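Local atomic coordinates of site-specific recombinase, resolvase family protein (Streptococcus pneumoniae, PDB entry 3GUV), a protein that probably catalyses site-specific DNA recombination, as a member of the resolvase family of recombinases that cut and rejoin DNA strands. Residues K4-V13 / D39-G50. Residues are numbered along the deposited sequence; the frame is centred on the assembly and turned at random.
Sequences KIKVYLYTRV and DYEIVGEYEDAG
Tyr8 and Tyr46 meet in a T-shaped stack between two parallel strands, 6-12 and 41-48, joined through helix 24-37 as a beta-alpha-beta unit of the resolvase N-terminal domain. The edge of Tyr46 points into the face of Tyr8, with the planes at 75° and CE2 of Tyr46 over the centre of the Tyr8 ring. Backbone bonds alternate along the ladder, with Glu41 N to Ile5 O at 2.8 Å and Tyr46 N to Leu9 O at 2.9 Å. Val7 pairs with Ile42 but Leu9 with Glu45, so Val43 is an extra residue, forming a beta bulge in strand 41-48. Beside it, the Tyr8 ring passes Gly44, its CD1 lying 3.6 Å from Gly44 CA.

On the opposite face, which helix 24-37 covers, Val7 CG1 makes a CH-pi contact over the Tyr40 ring, 4.0 Å from its centroid. Leu9 CD1 meets Ile42 CD1. Thr11 OG1 sits between its own backbone N and carbonyl carbon (chi1 58°), where it gives a 2.7 Å hydrogen bond to the anti lone pair of Glu47 OE2; Lys28 forms a salt bridge with that same oxygen.

Toward the N-terminal ends of both strands, Lys6, its chain bent, lies alongside extended Glu41, and its NZ forms a salt bridge with OE2 at 2.8 Å. Helix 60-70 flanks the Tyr8 face: Asp68 takes the Tyr46 hydroxyl and the backbone N atoms of Gln61 and Phe62 bond the Asp48 carboxylate, while Asp74 binds the Tyr8 hydroxyl. In serine recombinases this first strand leads toward the nucleophilic serine. At the C-terminal end of strand 6-12, Arg12 NH2 donates almost within the guanidinium plane to Tyr10 OH at 3.1 Å, and also reaches Gly58 O.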
loop_
_atom_site.group_PDB
_atom_site.type_symbol
_atom_site.label_atom_id
_atom_site.label_comp_id
_atom_site.label_asym_id
_atom_site.label_seq_id
_atom_site.Cartn_x
_atom_site.Cartn_y
_atom_site.Cartn_z
ATOM N N LYS A 4 21.961 16.908 -18.476
ATOM C CA LYS A 4 20.708 16.064 -18.375
ATOM C C LYS A 4 20.544 15.285 -17.070
ATOM O O LYS A 4 21.507 14.852 -16.433
ATOM C CB LYS A 4 20.610 15.095 -19.553
ATOM C CG LYS A 4 20.813 15.803 -20.859
ATOM C CD LYS A 4 20.315 15.025 -22.040
ATOM C CE LYS A 4 20.320 15.941 -23.259
ATOM N NZ LYS A 4 20.326 15.158 -24.507
ATOM N N ILE A 5 19.293 15.098 -16.683
ATOM C CA ILE A 5 18.991 14.282 -15.513
ATOM C C ILE A 5 19.448 12.852 -15.819
ATOM O O ILE A 5 19.121 12.322 -16.876
ATOM C CB ILE A 5 17.482 14.340 -15.196
ATOM C CG1 ILE A 5 17.106 15.768 -14.748
ATOM C CG2 ILE A 5 17.081 13.282 -14.180
ATOM C CD1 ILE A 5 18.020 16.352 -13.685
ATOM N N LYS A 6 20.223 12.267 -14.902
ATOM C CA LYS A 6 20.722 10.889 -15.025
ATOM C C LYS A 6 19.838 9.862 -14.278
ATOM O O LYS A 6 19.444 10.078 -13.102
ATOM C CB LYS A 6 22.155 10.790 -14.516
ATOM C CG LYS A 6 23.141 11.458 -15.495
ATOM C CD LYS A 6 24.539 11.606 -14.904
ATOM C CE LYS A 6 25.073 12.988 -15.156
ATOM N NZ LYS A 6 25.029 13.359 -16.599
ATOM N N VAL A 7 19.601 8.733 -14.942
ATOM C CA VAL A 7 18.777 7.685 -14.388
ATOM C C VAL A 7 19.396 6.273 -14.608
ATOM O O VAL A 7 20.255 6.033 -15.523
ATOM C CB VAL A 7 17.324 7.775 -15.004
ATOM C CG1 VAL A 7 16.777 9.255 -15.036
ATOM C CG2 VAL A 7 17.280 7.223 -16.404
ATOM N N TYR A 8 18.994 5.366 -13.722
ATOM C CA TYR A 8 19.190 3.922 -13.875
ATOM C C TYR A 8 17.861 3.315 -14.287
ATOM O O TYR A 8 16.798 3.797 -13.827
ATOM C CB TYR A 8 19.571 3.284 -12.529
ATOM C CG TYR A 8 20.978 3.526 -11.987
ATOM C CD1 TYR A 8 22.083 3.719 -12.839
ATOM C CD2 TYR A 8 21.215 3.465 -10.622
ATOM C CE1 TYR A 8 23.341 3.905 -12.324
ATOM C CE2 TYR A 8 22.473 3.634 -10.088
ATOM C CZ TYR A 8 23.544 3.854 -10.943
ATOM O OH TYR A 8 24.802 4.025 -10.412
ATOM N N LEU A 9 17.896 2.274 -15.119
ATOM C CA LEU A 9 16.723 1.440 -15.412
ATOM C C LEU A 9 16.794 0.182 -14.570
ATOM O O LEU A 9 17.853 -0.407 -14.487
ATOM C CB LEU A 9 16.700 1.039 -16.885
ATOM C CG LEU A 9 15.816 1.862 -17.796
ATOM C CD1 LEU A 9 16.024 3.328 -17.600
ATOM C CD2 LEU A 9 15.969 1.375 -19.268
ATOM N N TYR A 10 15.691 -0.234 -13.952
ATOM C CA TYR A 10 15.639 -1.520 -13.234
ATOM C C TYR A 10 14.484 -2.367 -13.722
ATOM O O TYR A 10 13.352 -1.908 -13.740
ATOM C CB TYR A 10 15.465 -1.334 -11.731
ATOM C CG TYR A 10 15.402 -2.679 -11.054
ATOM C CD1 TYR A 10 16.553 -3.463 -10.923
ATOM C CD2 TYR A 10 14.168 -3.217 -10.600
ATOM C CE1 TYR A 10 16.500 -4.717 -10.323
ATOM C CE2 TYR A 10 14.101 -4.478 -10.029
ATOM C CZ TYR A 10 15.249 -5.219 -9.882
ATOM O OH TYR A 10 15.193 -6.471 -9.333
ATOM N N THR A 11 14.760 -3.606 -14.100
ATOM C CA THR A 11 13.709 -4.519 -14.548
ATOM C C THR A 11 13.883 -5.878 -13.862
ATOM O O THR A 11 14.969 -6.222 -13.428
ATOM C CB THR A 11 13.700 -4.702 -16.111
ATOM O OG1 THR A 11 14.969 -5.184 -16.562
ATOM C CG2 THR A 11 13.371 -3.398 -16.842
ATOM N N ARG A 12 12.801 -6.651 -13.800
ATOM C CA ARG A 12 12.825 -8.013 -13.195
ATOM C C ARG A 12 11.602 -8.824 -13.610
ATOM O O ARG A 12 10.669 -8.290 -14.182
ATOM C CB ARG A 12 12.912 -7.947 -11.656
ATOM C CG ARG A 12 11.697 -7.175 -11.028
ATOM C CD ARG A 12 11.629 -7.252 -9.521
ATOM N NE ARG A 12 11.468 -8.635 -9.099
ATOM C CZ ARG A 12 12.395 -9.394 -8.514
ATOM N NH1 ARG A 12 12.099 -10.660 -8.200
ATOM N NH2 ARG A 12 13.616 -8.931 -8.238
ATOM N N VAL A 13 11.628 -10.116 -13.343
ATOM C CA VAL A 13 10.441 -10.976 -13.370
ATOM C C VAL A 13 10.152 -11.306 -11.900
ATOM O O VAL A 13 11.029 -11.163 -11.060
ATOM C CB VAL A 13 10.674 -12.288 -14.127
ATOM C CG1 VAL A 13 11.130 -11.998 -15.577
ATOM C CG2 VAL A 13 11.715 -13.138 -13.413
ATOM N N ASP A 39 13.866 13.309 -21.917
ATOM C CA ASP A 39 15.224 13.818 -22.028
ATOM C C ASP A 39 16.139 13.394 -20.859
ATOM O O ASP A 39 17.022 14.152 -20.426
ATOM C CB ASP A 39 15.205 15.349 -22.207
ATOM C CG ASP A 39 16.249 15.831 -23.192
ATOM O OD1 ASP A 39 16.906 16.851 -22.911
ATOM O OD2 ASP A 39 16.418 15.185 -24.248
ATOM N N TYR A 40 15.932 12.170 -20.372
ATOM C CA TYR A 40 16.803 11.588 -19.365
ATOM C C TYR A 40 18.034 10.972 -20.039
ATOM O O TYR A 40 18.008 10.609 -21.235
ATOM C CB TYR A 40 16.087 10.497 -18.557
ATOM C CG TYR A 40 14.955 10.996 -17.680
ATOM C CD1 TYR A 40 15.122 12.111 -16.858
ATOM C CD2 TYR A 40 13.748 10.356 -17.661
ATOM C CE1 TYR A 40 14.097 12.583 -16.055
ATOM C CE2 TYR A 40 12.720 10.807 -16.866
ATOM C CZ TYR A 40 12.900 11.921 -16.069
ATOM O OH TYR A 40 11.882 12.364 -15.295
ATOM N N GLU A 41 19.091 10.851 -19.247
ATOM C CA GLU A 41 20.308 10.181 -19.657
ATOM C C GLU A 41 20.471 8.913 -18.823
ATOM O O GLU A 41 20.588 8.962 -17.591
ATOM C CB GLU A 41 21.525 11.112 -19.503
ATOM C CG GLU A 41 22.769 10.615 -20.232
ATOM C CD GLU A 41 24.069 11.351 -19.881
ATOM O OE1 GLU A 41 25.048 11.197 -20.639
ATOM O OE2 GLU A 41 24.142 12.064 -18.862
ATOM N N ILE A 42 20.468 7.773 -19.505
ATOM C CA ILE A 42 20.550 6.481 -18.853
ATOM C C ILE A 42 22.031 6.237 -18.655
ATOM O O ILE A 42 22.811 6.343 -19.612
ATOM C CB ILE A 42 19.925 5.341 -19.704
ATOM C CG1 ILE A 42 18.448 5.647 -19.999
ATOM C CG2 ILE A 42 20.085 3.997 -19.015
ATOM C CD1 ILE A 42 17.709 4.598 -20.937
ATOM N N VAL A 43 22.406 5.923 -17.414
ATOM C CA VAL A 43 23.785 5.669 -17.038
ATOM C C VAL A 43 23.970 4.285 -16.389
ATOM O O VAL A 43 25.068 3.961 -15.917
ATOM C CB VAL A 43 24.366 6.802 -16.144
ATOM C CG1 VAL A 43 24.433 8.077 -16.937
ATOM C CG2 VAL A 43 23.566 6.966 -14.812
ATOM N N GLY A 44 22.926 3.451 -16.424
ATOM C CA GLY A 44 23.003 2.089 -15.896
ATOM C C GLY A 44 21.703 1.319 -16.062
ATOM O O GLY A 44 20.642 1.881 -15.943
ATOM N N GLU A 45 21.802 0.044 -16.363
ATOM C CA GLU A 45 20.645 -0.808 -16.512
ATOM C C GLU A 45 20.914 -2.050 -15.703
ATOM O O GLU A 45 21.988 -2.651 -15.850
ATOM C CB GLU A 45 20.411 -1.169 -17.972
ATOM C CG GLU A 45 20.197 0.068 -18.868
ATOM C CD GLU A 45 20.109 -0.274 -20.336
ATOM O OE1 GLU A 45 19.183 -1.029 -20.708
ATOM O OE2 GLU A 45 20.957 0.219 -21.130
ATOM N N TYR A 46 19.970 -2.399 -14.824
ATOM C CA TYR A 46 20.083 -3.542 -13.934
ATOM C C TYR A 46 18.826 -4.438 -14.082
ATOM O O TYR A 46 17.726 -3.947 -14.244
ATOM C CB TYR A 46 20.181 -3.077 -12.494
ATOM C CG TYR A 46 21.367 -2.197 -12.152
ATOM C CD1 TYR A 46 22.504 -2.719 -11.560
ATOM C CD2 TYR A 46 21.309 -0.829 -12.374
ATOM C CE1 TYR A 46 23.597 -1.868 -11.221
ATOM C CE2 TYR A 46 22.365 0.005 -12.075
ATOM C CZ TYR A 46 23.501 -0.511 -11.481
ATOM O OH TYR A 46 24.502 0.345 -11.160
ATOM N N GLU A 47 19.019 -5.743 -14.054
ATOM C CA GLU A 47 17.960 -6.695 -14.396
ATOM C C GLU A 47 18.094 -7.981 -13.598
ATOM O O GLU A 47 19.129 -8.619 -13.648
ATOM C CB GLU A 47 18.010 -7.036 -15.882
ATOM C CG GLU A 47 16.801 -7.803 -16.359
ATOM C CD GLU A 47 16.638 -7.810 -17.879
ATOM O OE1 GLU A 47 17.276 -8.678 -18.521
ATOM O OE2 GLU A 47 15.854 -6.981 -18.434
ATOM N N ASP A 48 17.043 -8.338 -12.849
ATOM C CA ASP A 48 16.936 -9.673 -12.230
ATOM C C ASP A 48 15.994 -10.531 -13.116
ATOM O O ASP A 48 14.772 -10.516 -12.922
ATOM C CB ASP A 48 16.374 -9.521 -10.827
ATOM C CG ASP A 48 17.371 -8.900 -9.862
ATOM O OD1 ASP A 48 18.450 -9.508 -9.712
ATOM O OD2 ASP A 48 17.074 -7.831 -9.258
ATOM N N ALA A 49 16.537 -11.216 -14.115
ATOM C CA ALA A 49 15.700 -11.688 -15.249
ATOM C C ALA A 49 15.137 -13.079 -15.053
ATOM O O ALA A 49 14.327 -13.537 -15.867
ATOM C CB ALA A 49 16.434 -11.585 -16.592
ATOM N N GLY A 50 15.522 -13.739 -13.958
ATOM C CA GLY A 50 14.915 -15.007 -13.579
ATOM C C GLY A 50 15.507 -16.090 -14.433
ATOM O O GLY A 50 14.780 -16.985 -14.875
HETATM O O HOH W 1 16.894 -2.771 -16.949
#